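Local coordinates for B12-binding domain-containing protein (Kitasatospora setae, PDB 6WTE) that binds cobalamin and a [4Fe-4S] cluster and, as the radical SAM methylase TsrM, probably transfers methyl groups by a non-radical mechanism, at residues 219-224 / 250-255. Numbering follows the deposited sequence. Where two conformers were deposited one is given.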
loop_
_atom_site.group_PDB
_atom_site.type_symbol
_atom_site.label_atom_id
_atom_site.label_comp_id
_atom_site.label_asym_id
_atom_site.label_seq_id
_atom_site.Cartn_x
_atom_site.Cartn_y
_atom_site.Cartn_z
ATOM N N GLY A 219 -8.367 0.098 -12.723
ATOM C CA GLY A 219 -8.190 1.531 -12.604
ATOM C C GLY A 219 -8.031 1.920 -11.146
ATOM O O GLY A 219 -8.626 1.318 -10.250
ATOM N N SER A 220 -7.177 2.899 -10.904
ATOM C CA SER A 220 -6.967 3.427 -9.569
ATOM C C SER A 220 -7.457 4.866 -9.532
ATOM O O SER A 220 -7.284 5.616 -10.497
ATOM C CB SER A 220 -5.485 3.356 -9.192
ATOM O OG SER A 220 -4.689 3.768 -10.295
ATOM N N ILE A 221 -8.080 5.256 -8.428
ATOM C CA ILE A 221 -8.507 6.640 -8.269
ATOM C C ILE A 221 -8.295 7.039 -6.819
ATOM O O ILE A 221 -8.776 6.366 -5.903
ATOM C CB ILE A 221 -9.971 6.868 -8.694
ATOM C CG1 ILE A 221 -10.347 8.340 -8.509
ATOM C CG2 ILE A 221 -10.925 5.947 -7.934
ATOM C CD1 ILE A 221 -9.605 9.293 -9.459
ATOM N N LEU A 222 -7.570 8.130 -6.620
ATOM C CA LEU A 222 -7.355 8.706 -5.306
ATOM C C LEU A 222 -8.391 9.795 -5.072
ATOM O O LEU A 222 -8.622 10.633 -5.948
ATOM C CB LEU A 222 -5.946 9.291 -5.217
ATOM C CG LEU A 222 -5.623 10.024 -3.920
ATOM C CD1 LEU A 222 -5.581 9.035 -2.771
ATOM C CD2 LEU A 222 -4.293 10.760 -4.067
ATOM N N THR A 223 -9.025 9.781 -3.900
ATOM C CA THR A 223 -9.941 10.862 -3.555
ATOM C C THR A 223 -9.427 11.748 -2.433
ATOM O O THR A 223 -9.782 12.930 -2.378
ATOM C CB THR A 223 -11.330 10.305 -3.183
ATOM O OG1 THR A 223 -11.396 9.994 -1.783
ATOM C CG2 THR A 223 -11.648 9.051 -4.000
ATOM N N LYS A 224 -8.559 11.227 -1.574
ATOM C CA LYS A 224 -8.033 11.998 -0.456
ATOM C C LYS A 224 -6.795 11.298 0.083
ATOM O O LYS A 224 -6.760 10.067 0.169
ATOM C CB LYS A 224 -9.087 12.156 0.649
ATOM C CG LYS A 224 -9.632 10.833 1.171
ATOM C CD LYS A 224 -11.094 10.951 1.585
ATOM C CE LYS A 224 -11.677 9.585 1.913
ATOM N NZ LYS A 224 -13.163 9.625 2.051
ATOM N N ALA A 250 -14.736 17.811 -8.181
ATOM C CA ALA A 250 -14.843 17.848 -9.636
ATOM C C ALA A 250 -13.612 17.252 -10.307
ATOM O O ALA A 250 -13.730 16.619 -11.362
ATOM C CB ALA A 250 -15.060 19.282 -10.111
ATOM N N SER A 251 -12.429 17.440 -9.713
ATOM C CA SER A 251 -11.212 16.892 -10.306
ATOM C C SER A 251 -11.183 15.374 -10.202
ATOM O O SER A 251 -10.795 14.690 -11.158
ATOM C CB SER A 251 -9.973 17.495 -9.637
ATOM O OG SER A 251 -9.925 18.900 -9.834
ATOM N N VAL A 252 -11.578 14.829 -9.046
ATOM C CA VAL A 252 -11.636 13.375 -8.890
ATOM C C VAL A 252 -12.576 12.766 -9.924
ATOM O O VAL A 252 -12.226 11.802 -10.614
ATOM C CB VAL A 252 -12.071 12.997 -7.462
ATOM C CG1 VAL A 252 -12.070 11.494 -7.301
ATOM C CG2 VAL A 252 -11.146 13.627 -6.437
ATOM N N VAL A 253 -13.790 13.311 -10.040
ATOM C CA VAL A 253 -14.752 12.708 -10.956
ATOM C C VAL A 253 -14.320 12.909 -12.408
ATOM O O VAL A 253 -14.529 12.026 -13.248
ATOM C CB VAL A 253 -16.172 13.244 -10.695
ATOM C CG1 VAL A 253 -17.170 12.514 -11.577
ATOM C CG2 VAL A 253 -16.544 13.062 -9.216
ATOM N N ASP A 254 -13.713 14.061 -12.732
ATOM C CA ASP A 254 -13.133 14.247 -14.066
ATOM C C ASP A 254 -12.145 13.131 -14.397
ATOM O O ASP A 254 -12.148 12.590 -15.512
ATOM C CB ASP A 254 -12.405 15.594 -14.165
ATOM C CG ASP A 254 -13.332 16.767 -14.439
ATOM O OD1 ASP A 254 -14.559 16.577 -14.576
ATOM O OD2 ASP A 254 -12.804 17.897 -14.540
ATOM N N GLU A 255 -11.281 12.791 -13.438
ATOM C CA GLU A 255 -10.295 11.737 -13.652
ATOM C C GLU A 255 -10.956 10.376 -13.840
ATOM O O GLU A 255 -10.567 9.610 -14.730
ATOM C CB GLU A 255 -9.327 11.698 -12.474
ATOM C CG GLU A 255 -8.213 10.684 -12.614
ATOM C CD GLU A 255 -7.175 10.842 -11.520
ATOM O OE1 GLU A 255 -7.133 11.931 -10.913
ATOM O OE2 GLU A 255 -6.413 9.889 -11.270
#
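I221 on strand 219-221 packs against V252 and E255 of helix 249-261 in a buried van der Waals contact of strand and helix within the radical SAM core, part apolar, part methyl against carboxylate. The axes of strand 219-221 and helix 250-255 run nearly antiparallel (176°), 9.9 Å apart at closest approach, as in the β-α units of the radical SAM partial barrel, where a helix returns along the strand; here the connection includes the short helix 236-240. With I221 CG1 anti to the backbone N (chi1 -180°), the side chain reaches the helix, where its CG1 lies 3.8 Å from CG1 of V252. Its terminal methyl goes on to E255: I221 CD1 lies over the flat face of the E255 carboxylate, 3.5 Å from CD, and the two side chains run past each other in opposite senses. The carboxylate oxygens are gripped by salt bridges from OE2 to R199 and from OE1 to R247, with Y20 also bonded to OE2, which probably fixes how the group is turned. V252 packs on the chain just past the strand, its CG1 3.8 Å from L222 O and 4.1 Å from T223 CG2, its CG2 3.9 Å from L222 O. An alanine here would lose both methyls and would probably open a gap between the helix and I221 CG1, L222 O and T223 CG2. R247 bonds both E255 OE1 and L222 O, so one guanidinium links the helix side chain to the chain leaving the strand. Beyond the contact, strand 219-221 pairs in parallel with strand 266-269 at one end of the barrel sheet, S220 touches cobalamin, and helix 278-294 packs through L284 against both T223 and V253.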